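Long-range contacts in Ceg4 (Legionella pneumophila subsp. pneumophila, PDB 6AOK), which acts as a HAD-like phosphotyrosine phosphatase that binds magnesium, an effector that attenuates eukaryotic MAPK signalling, this chain probably being its phosphatase domain: residues V13-D18 with Y163-S168; D167-Y172 with G191-P196. All coordinates share one frame; numbering follows the deposited sequence.

Contact 1. Residues V13-D18 with Y163-S168. With MG (magnesium ion), chain B.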
ATOM      1  N   VAL A  13      14.854   5.039  -2.312  1.00 17.94           N
ATOM      2  CA  VAL A  13      13.524   5.360  -2.820  1.00 16.94           C
ATOM      3  C   VAL A  13      12.563   5.295  -1.656  1.00 15.97           C
ATOM      4  O   VAL A  13      12.668   4.405  -0.793  1.00 19.17           O
ATOM      5  CB  VAL A  13      13.073   4.392  -3.931  1.00 19.10           C
ATOM      6  CG1 VAL A  13      11.744   4.766  -4.453  1.00 16.23           C
ATOM      7  CG2 VAL A  13      14.117   4.311  -5.041  1.00 21.40           C
ATOM      8  N   ILE A  14      11.639   6.242  -1.624  1.00 15.21           N
ATOM      9  CA  ILE A  14      10.557   6.241  -0.651  1.00 14.33           C
ATOM     10  C   ILE A  14       9.261   6.249  -1.433  1.00 13.65           C
ATOM     11  O   ILE A  14       9.122   7.009  -2.380  1.00 16.66           O
ATOM     12  CB  ILE A  14      10.609   7.450   0.291  1.00 16.48           C
ATOM     13  CG1 ILE A  14      11.951   7.469   1.001  1.00 19.58           C
ATOM     14  CG2 ILE A  14       9.380   7.396   1.328  1.00 14.77           C
ATOM     15  CD1 ILE A  14      12.231   8.792   1.671  1.00 22.42           C
ATOM     16  N   ILE A  15       8.336   5.385  -1.048  1.00 13.08           N
ATOM     17  CA  ILE A  15       7.036   5.298  -1.679  1.00 12.51           C
ATOM     18  C   ILE A  15       5.991   5.761  -0.675  1.00 12.73           C
ATOM     19  O   ILE A  15       5.957   5.281   0.462  1.00 14.00           O
ATOM     20  CB  ILE A  15       6.752   3.864  -2.161  1.00 12.61           C
ATOM     21  CG1 ILE A  15       7.782   3.467  -3.215  1.00 20.51           C
ATOM     22  CG2 ILE A  15       5.319   3.766  -2.723  1.00 12.09           C
ATOM     23  CD1 ILE A  15       7.786   2.023  -3.449  1.00 23.07           C
ATOM     24  N   PHE A  16       5.099   6.633  -1.118  1.00 11.47           N
ATOM     25  CA  PHE A  16       3.895   6.944  -0.368  1.00 10.87           C
ATOM     26  C   PHE A  16       2.769   6.546  -1.281  1.00 11.45           C
ATOM     27  O   PHE A  16       2.524   7.248  -2.272  1.00 12.70           O
ATOM     28  CB  PHE A  16       3.802   8.433  -0.023  1.00 10.97           C
ATOM     29  CG  PHE A  16       4.830   8.867   0.969  1.00 13.84           C
ATOM     30  CD1 PHE A  16       5.984   9.529   0.550  1.00 16.01           C
ATOM     31  CD2 PHE A  16       4.678   8.580   2.295  1.00 14.09           C
ATOM     32  CE1 PHE A  16       6.935   9.930   1.474  1.00 12.44           C
ATOM     33  CE2 PHE A  16       5.642   8.911   3.203  1.00 11.71           C
ATOM     34  CZ  PHE A  16       6.779   9.594   2.780  1.00 12.51           C
ATOM     35  N   THR A  17       2.060   5.455  -0.940  1.00 10.26           N
ATOM     36  CA  THR A  17       1.014   4.966  -1.825  1.00 10.17           C
ATOM     37  C   THR A  17      -0.279   4.805  -1.031  1.00 10.05           C
ATOM     38  O   THR A  17      -0.276   4.338   0.115  1.00 12.00           O
ATOM     39  CB  THR A  17       1.409   3.629  -2.488  1.00 14.78           C
ATOM     40  OG1 THR A  17       0.361   3.209  -3.349  1.00 14.53           O
ATOM     41  CG2 THR A  17       1.621   2.562  -1.448  1.00 13.18           C
ATOM     42  N   ASP A  18      -1.371   5.233  -1.630  1.00  9.59           N
ATOM     43  CA  ASP A  18      -2.703   4.876  -1.164  1.00 11.72           C
ATOM     44  C   ASP A  18      -2.908   3.353  -1.258  1.00 11.82           C
ATOM     45  O   ASP A  18      -2.158   2.642  -1.939  1.00 10.49           O
ATOM     46  CB  ASP A  18      -3.736   5.638  -2.026  1.00 12.82           C
ATOM     47  CG  ASP A  18      -5.168   5.367  -1.597  1.00 14.26           C
ATOM     48  OD1 ASP A  18      -5.460   5.401  -0.364  1.00 12.99           O
ATOM     49  OD2 ASP A  18      -5.997   5.137  -2.503  1.00 16.41           O
ATOM     50  N   TYR A 163       8.014   8.301  -4.685  1.00 12.42           N
ATOM     51  CA  TYR A 163       6.783   7.955  -5.411  1.00 13.37           C
ATOM     52  C   TYR A 163       5.563   8.385  -4.607  1.00 14.65           C
ATOM     53  O   TYR A 163       5.524   8.195  -3.381  1.00 15.09           O
ATOM     54  CB  TYR A 163       6.678   6.454  -5.641  1.00 15.27           C
ATOM     55  CG  TYR A 163       7.469   6.043  -6.848  1.00 16.95           C
ATOM     56  CD1 TYR A 163       8.840   5.953  -6.784  1.00 19.15           C
ATOM     57  CD2 TYR A 163       6.848   5.757  -8.038  1.00 18.64           C
ATOM     58  CE1 TYR A 163       9.562   5.582  -7.880  1.00 21.41           C
ATOM     59  CE2 TYR A 163       7.558   5.400  -9.135  1.00 20.19           C
ATOM     60  CZ  TYR A 163       8.935   5.305  -9.058  1.00 23.25           C
ATOM     61  OH  TYR A 163       9.694   4.954 -10.185  1.00 23.94           O
ATOM     62  N   ILE A 164       4.574   8.960  -5.299  1.00 14.34           N
ATOM     63  CA  ILE A 164       3.287   9.326  -4.705  1.00 13.68           C
ATOM     64  C   ILE A 164       2.188   8.773  -5.592  1.00 15.06           C
ATOM     65  O   ILE A 164       2.119   9.128  -6.770  1.00 14.18           O
ATOM     66  CB  ILE A 164       3.110  10.837  -4.566  1.00 11.78           C
ATOM     67  CG1 ILE A 164       4.347  11.436  -3.883  1.00 15.42           C
ATOM     68  CG2 ILE A 164       1.822  11.120  -3.776  1.00 10.48           C
ATOM     69  CD1 ILE A 164       4.484  12.990  -4.069  1.00 15.93           C
ATOM     70  N   LEU A 165       1.342   7.897  -5.030  1.00 14.75           N
ATOM     71  CA  LEU A 165       0.300   7.232  -5.808  1.00 13.56           C
ATOM     72  C   LEU A 165      -1.000   7.381  -5.067  1.00 12.86           C
ATOM     73  O   LEU A 165      -1.078   7.010  -3.886  1.00 13.42           O
ATOM     74  CB  LEU A 165       0.602   5.744  -6.006  1.00 14.01           C
ATOM     75  CG  LEU A 165       1.929   5.565  -6.728  1.00 17.02           C
ATOM     76  CD1 LEU A 165       2.948   5.102  -5.714  1.00 20.35           C
ATOM     77  CD2 LEU A 165       1.839   4.603  -7.907  1.00 18.63           C
ATOM     78  N   ASP A 166      -2.020   7.916  -5.735  1.00 10.63           N
ATOM     79  CA  ASP A 166      -3.332   8.000  -5.073  1.00 10.85           C
ATOM     80  C   ASP A 166      -4.418   8.183  -6.126  1.00 11.94           C
ATOM     81  O   ASP A 166      -4.250   8.959  -7.074  1.00 12.43           O
ATOM     82  CB  ASP A 166      -3.376   9.153  -4.048  1.00 13.62           C
ATOM     83  CG  ASP A 166      -4.393   8.929  -2.941  1.00 15.54           C
ATOM     84  OD1 ASP A 166      -5.551   8.581  -3.268  1.00 15.56           O
ATOM     85  OD2 ASP A 166      -4.051   9.123  -1.727  1.00 16.17           O
ATOM     86  N   ASP A 167      -5.536   7.472  -5.957  1.00 12.62           N
ATOM     87  CA  ASP A 167      -6.630   7.709  -6.886  1.00 14.00           C
ATOM     88  C   ASP A 167      -7.504   8.897  -6.503  1.00 15.35           C
ATOM     89  O   ASP A 167      -8.310   9.324  -7.325  1.00 15.95           O
ATOM     90  CB  ASP A 167      -7.526   6.445  -7.050  1.00 15.03           C
ATOM     91  CG  ASP A 167      -8.231   6.035  -5.736  1.00 19.33           C
ATOM     92  OD1 ASP A 167      -7.545   5.848  -4.698  1.00 18.24           O
ATOM     93  OD2 ASP A 167      -9.485   5.923  -5.700  1.00 20.49           O
ATOM     94  N   SER A 168      -7.390   9.416  -5.300  1.00 13.80           N
ATOM     95  CA  SER A 168      -8.172  10.568  -4.904  1.00 14.53           C
ATOM     96  C   SER A 168      -7.390  11.851  -5.180  1.00 14.56           C
ATOM     97  O   SER A 168      -6.332  12.045  -4.593  1.00 13.22           O
ATOM     98  CB  SER A 168      -8.504  10.476  -3.412  1.00 16.28           C
ATOM     99  OG  SER A 168      -8.725  11.769  -2.876  1.00 19.89           O
TER
HETATM  100 MG    MG B 301      -7.959   5.303  -2.715  1.00 12.68          MG
HETATM  101  O   HOH W   1      -8.495   5.208  -0.742  1.00 12.78           O
HETATM  102  O   HOH W   2      -7.712   7.349  -2.294  1.00 13.56           O
HETATM  103  O   HOH W   3      -9.979   5.509  -3.299  1.00 14.13           O

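Contact 2. Residues D167-Y172 with G191-P196. With MG (magnesium ion), chain B.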
ATOM      1  N   ASP A 167      -5.536   7.472  -5.957  1.00 12.62           N
ATOM      2  CA  ASP A 167      -6.630   7.709  -6.886  1.00 14.00           C
ATOM      3  C   ASP A 167      -7.504   8.897  -6.503  1.00 15.35           C
ATOM      4  O   ASP A 167      -8.310   9.324  -7.325  1.00 15.95           O
ATOM      5  CB  ASP A 167      -7.526   6.445  -7.050  1.00 15.03           C
ATOM      6  CG  ASP A 167      -8.231   6.035  -5.736  1.00 19.33           C
ATOM      7  OD1 ASP A 167      -7.545   5.848  -4.698  1.00 18.24           O
ATOM      8  OD2 ASP A 167      -9.485   5.923  -5.700  1.00 20.49           O
ATOM      9  N   SER A 168      -7.390   9.416  -5.300  1.00 13.80           N
ATOM     10  CA  SER A 168      -8.172  10.568  -4.904  1.00 14.53           C
ATOM     11  C   SER A 168      -7.390  11.851  -5.180  1.00 14.56           C
ATOM     12  O   SER A 168      -6.332  12.045  -4.593  1.00 13.22           O
ATOM     13  CB  SER A 168      -8.504  10.476  -3.412  1.00 16.28           C
ATOM     14  OG  SER A 168      -8.725  11.769  -2.876  1.00 19.89           O
ATOM     15  N   PRO A 169      -7.886  12.769  -6.000  1.00 17.01           N
ATOM     16  CA  PRO A 169      -7.109  14.016  -6.246  1.00 16.91           C
ATOM     17  C   PRO A 169      -6.798  14.829  -4.993  1.00 16.27           C
ATOM     18  O   PRO A 169      -5.693  15.377  -4.863  1.00 15.03           O
ATOM     19  CB  PRO A 169      -8.025  14.800  -7.195  1.00 18.94           C
ATOM     20  CG  PRO A 169      -8.849  13.762  -7.859  1.00 21.78           C
ATOM     21  CD  PRO A 169      -9.086  12.671  -6.831  1.00 19.06           C
ATOM     22  N   THR A 170      -7.764  14.960  -4.072  1.00 15.16           N
ATOM     23  CA  THR A 170      -7.527  15.731  -2.849  1.00 17.11           C
ATOM     24  C   THR A 170      -6.416  15.113  -2.011  1.00 15.56           C
ATOM     25  O   THR A 170      -5.523  15.813  -1.479  1.00 15.54           O
ATOM     26  CB  THR A 170      -8.830  15.815  -2.027  1.00 19.91           C
ATOM     27  OG1 THR A 170      -9.815  16.525  -2.775  1.00 26.37           O
ATOM     28  CG2 THR A 170      -8.604  16.561  -0.742  1.00 22.97           C
ATOM     29  N   ASP A 171      -6.462  13.801  -1.840  1.00 12.66           N
ATOM     30  CA  ASP A 171      -5.455  13.143  -1.011  1.00 12.12           C
ATOM     31  C   ASP A 171      -4.093  13.129  -1.701  1.00 10.94           C
ATOM     32  O   ASP A 171      -3.057  13.367  -1.055  1.00 10.33           O
ATOM     33  CB  ASP A 171      -5.916  11.735  -0.648  1.00 16.97           C
ATOM     34  CG  ASP A 171      -7.126  11.747   0.313  1.00 24.42           C
ATOM     35  OD1 ASP A 171      -7.043  12.368   1.381  1.00 25.87           O
ATOM     36  OD2 ASP A 171      -8.154  11.124  -0.003  1.00 28.45           O
ATOM     37  N   TYR A 172      -4.075  12.923  -3.025  1.00 11.12           N
ATOM     38  CA  TYR A 172      -2.832  13.055  -3.783  1.00 10.85           C
ATOM     39  C   TYR A 172      -2.189  14.421  -3.542  1.00 11.06           C
ATOM     40  O   TYR A 172      -0.991  14.529  -3.209  1.00 10.66           O
ATOM     41  CB  TYR A 172      -3.128  12.873  -5.283  1.00 11.62           C
ATOM     42  CG  TYR A 172      -1.887  13.074  -6.134  1.00 14.00           C
ATOM     43  CD1 TYR A 172      -1.035  12.014  -6.414  1.00 13.40           C
ATOM     44  CD2 TYR A 172      -1.558  14.317  -6.623  1.00 14.81           C
ATOM     45  CE1 TYR A 172       0.089  12.201  -7.174  1.00 13.25           C
ATOM     46  CE2 TYR A 172      -0.449  14.509  -7.400  1.00 15.49           C
ATOM     47  CZ  TYR A 172       0.366  13.432  -7.680  1.00 16.20           C
ATOM     48  OH  TYR A 172       1.504  13.634  -8.436  1.00 18.19           O
ATOM     49  N   GLY A 191       4.949  11.191  -9.389  1.00 14.46           N
ATOM     50  CA  GLY A 191       3.600  11.260  -8.855  1.00 14.92           C
ATOM     51  C   GLY A 191       2.625  10.691  -9.861  1.00 17.74           C
ATOM     52  O   GLY A 191       2.676  11.010 -11.053  1.00 17.04           O
ATOM     53  N   TYR A 192       1.722   9.835  -9.378  1.00 12.67           N
ATOM     54  CA  TYR A 192       0.705   9.238 -10.226  1.00 13.35           C
ATOM     55  C   TYR A 192      -0.646   9.389  -9.547  1.00 12.95           C
ATOM     56  O   TYR A 192      -0.872   8.845  -8.460  1.00 12.02           O
ATOM     57  CB  TYR A 192       1.005   7.760 -10.492  1.00 17.71           C
ATOM     58  CG  TYR A 192       2.357   7.576 -11.093  1.00 18.34           C
ATOM     59  CD1 TYR A 192       2.565   7.755 -12.464  1.00 20.26           C
ATOM     60  CD2 TYR A 192       3.450   7.298 -10.277  1.00 21.57           C
ATOM     61  CE1 TYR A 192       3.794   7.624 -13.016  1.00 22.09           C
ATOM     62  CE2 TYR A 192       4.731   7.160 -10.837  1.00 23.21           C
ATOM     63  CZ  TYR A 192       4.868   7.314 -12.206  1.00 23.52           C
ATOM     64  OH  TYR A 192       6.090   7.194 -12.766  1.00 27.71           O
ATOM     65  N   ARG A 193      -1.534  10.069 -10.216  1.00 14.97           N
ATOM     66  CA  ARG A 193      -2.914  10.261  -9.793  1.00 15.33           C
ATOM     67  C   ARG A 193      -3.732   9.620 -10.908  1.00 15.53           C
ATOM     68  O   ARG A 193      -3.947  10.223 -11.959  1.00 16.99           O
ATOM     69  CB  ARG A 193      -3.245  11.747  -9.669  1.00 14.62           C
ATOM     70  CG  ARG A 193      -4.308  12.063  -8.630  1.00 15.80           C
ATOM     71  CD  ARG A 193      -5.616  11.356  -8.946  1.00 15.30           C
ATOM     72  NE  ARG A 193      -6.203  11.826 -10.198  1.00 17.41           N
ATOM     73  CZ  ARG A 193      -7.269  11.280 -10.773  1.00 21.59           C
ATOM     74  NH1 ARG A 193      -7.735  11.773 -11.913  1.00 26.34           N
ATOM     75  NH2 ARG A 193      -7.870  10.241 -10.211  1.00 21.99           N
ATOM     76  N   LYS A 194      -4.190   8.393 -10.670  1.00 15.36           N
ATOM     77  CA  LYS A 194      -4.901   7.622 -11.674  1.00 21.53           C
ATOM     78  C   LYS A 194      -6.232   7.165 -11.083  1.00 20.38           C
ATOM     79  O   LYS A 194      -6.394   7.092  -9.864  1.00 17.20           O
ATOM     80  CB  LYS A 194      -4.072   6.403 -12.142  1.00 19.52           C
ATOM     81  CG  LYS A 194      -2.675   6.725 -12.596  1.00 23.06           C
ATOM     82  CD  LYS A 194      -2.737   7.678 -13.733  1.00 31.00           C
ATOM     83  CE  LYS A 194      -1.415   7.746 -14.456  1.00 36.78           C
ATOM     84  NZ  LYS A 194      -1.521   8.642 -15.660  1.00 40.64           N
ATOM     85  N   ASN A 195      -7.183   6.842 -11.951  1.00 19.01           N
ATOM     86  CA  ASN A 195      -8.396   6.166 -11.512  1.00 25.70           C
ATOM     87  C   ASN A 195      -8.099   4.689 -11.168  1.00 23.54           C
ATOM     88  O   ASN A 195      -7.094   4.133 -11.616  1.00 21.07           O
ATOM     89  CB  ASN A 195      -9.469   6.275 -12.610  1.00 29.16           C
ATOM     90  CG  ASN A 195      -9.838   7.721 -12.896  1.00 33.85           C
ATOM     91  OD1 ASN A 195      -9.902   8.557 -11.988  1.00 33.83           O
ATOM     92  ND2 ASN A 195     -10.034   8.035 -14.159  1.00 38.71           N
ATOM     93  N   PRO A 196      -8.941   4.054 -10.339  1.00 23.99           N
ATOM     94  CA  PRO A 196      -8.705   2.647  -9.965  1.00 21.97           C
ATOM     95  C   PRO A 196      -8.555   1.770 -11.188  1.00 24.40           C
ATOM     96  O   PRO A 196      -9.226   1.979 -12.199  1.00 25.39           O
ATOM     97  CB  PRO A 196      -9.952   2.276  -9.157  1.00 23.29           C
ATOM     98  CG  PRO A 196     -10.361   3.609  -8.498  1.00 24.88           C
ATOM     99  CD  PRO A 196     -10.024   4.678  -9.546  1.00 25.14           C
TER
HETATM  100 MG    MG B 301      -7.959   5.303  -2.715  1.00 12.68          MG
HETATM  101  O   HOH W   4     -10.446   8.526  -8.734  1.00 41.49           O
HETATM  102  O   HOH W   3      -9.979   5.509  -3.299  1.00 14.13           O
HETATM  103  O   HOH W   1      -8.495   5.208  -0.742  1.00 12.78           O
HETATM  104  O   HOH W   2      -7.712   7.349  -2.294  1.00 13.56           O

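Contact 1. Residues V13-D18 with Y163-S168
Asp18 and Asp167 meet on one magnesium ion at the C-terminal ends of two neighbouring parallel strands, 13-17 and 161-165, in the Rossmann-like core of a HAD-type phosphatase. Segments 13-17 and 163-165 run 10° from parallel and are laced by a ladder in which Phe16 gives its N-H to Tyr163 O (2.8 Å) and takes one from Leu165 N at its own O; Tyr163 N to Ile14 O and Asp18 N to Leu165 O extend it at either end. On the sheet face bearing Ile15 and Thr17, Val13 CG1 touches CD1 of the Tyr163 ring, Ile15 CG1 lies against Tyr163 CB, and Ile15 CG2 reaches Leu165 CD1 at 4.0 Å. Helix 201-211 covers this face, with Tyr204 on Leu165, whereas Ile164 on the other face packs against helix 169-180.

Followed outward, Asp18 starts with CB against Asp166 CG at 3.5 Å. Its CG is anti to the backbone N (chi1 -178°), which carries the carboxylate forward past the strand end, stacked on that of Asp166 with the planes 4° apart. OD1 accepts a hydrogen bond from water 1 and forms a salt bridge with Lys144, which also pairs with Asp166 OD2 and probably offsets the two adjacent negative charges. OD2 binds magnesium at 2.0 Å and accepts a hydrogen bond from Thr22. Asp20 O and three waters complete the metal shell. Asp166 OD1 closes an Asx turn by accepting from Ser168 N and also holds water 2, so a residue outside the metal shell helps to place a metal water. Bound to the same ion, Asp18 OD2 and Asp167 OD1 stand 2.8 Å apart.

Contact 2. Residues D167-Y172 with G191-P196
Arg193 lies over one face of the Tyr172 ring, its CB 4.0 Å from the ring centroid and 14° off the normal in a CH-pi contact. Its CG comes closer, 3.6 Å from Tyr172 CG. The chain then bends at chi2 and chi3, turning the guanidinium away from the ring, 77° from its plane, and over to the start of helix 169-180. There Pro169 CG sits over one guanidinium face, and NH2 gives a hydrogen bond of 3.1 Å to Asp167 O. That bond is bent, the donor standing above the carbonyl plane; NH2 also gives a hydrogen bond to Asn195 OD1, and water 4 joins Asp167 O to the same amide oxygen.

The two segments belong to a beta-alpha-beta unit, in which strand 161-165 leads through the helix to strand 189-192. Tyr172, with CG anti to the backbone N (chi1 177°), reaches from the first helical turn to the strand, where its OH comes within 3.2 Å of Gly191 CA and its ring edge faces Gly191 C. The helix start is fixed by Ser168 at the N-cap, its OG accepting from Asp171 N. Nearer the magnesium, Asp167 CA makes a C-H...O contact of 3.1 Å with Lys194 O, and Pro196 CG packs against Asp167 OD2.

Arg193 thus meets the backbone carbonyl of a metal ligand, through one bent bond, rather than its carboxylate: Asp167 OD1 remains on magnesium and OD2 accepts from metal-bound water 3, while the arginine charge probably polarises the Asp167-Ser168 peptide, just before the helix.

Contact 1 is buried sheet core, held by regular backbone hydrogen bonds between strands 13-17 and 161-165; contact 2 lies at the surface, where a helix start meets strand 189-192, at the edge of the sheet within this chain, and what follows it, mainly through side chains. They share Asp167 and Ser168, and strand 161-165 continues the sheet from one to the other: Tyr192 N probably hydrogen-bonds to Ile164 O, and Asp166 N to Tyr192 O. Both touch the magnesium, but differently. Residues 13-18 and 163-168 bring two carboxylate ligands to it, backed by a lysine, whereas 191-196 supply no metal ligand and meet Asp167 through Arg193, Lys194 O and Pro196, with a water between Asp167 O and Asn195.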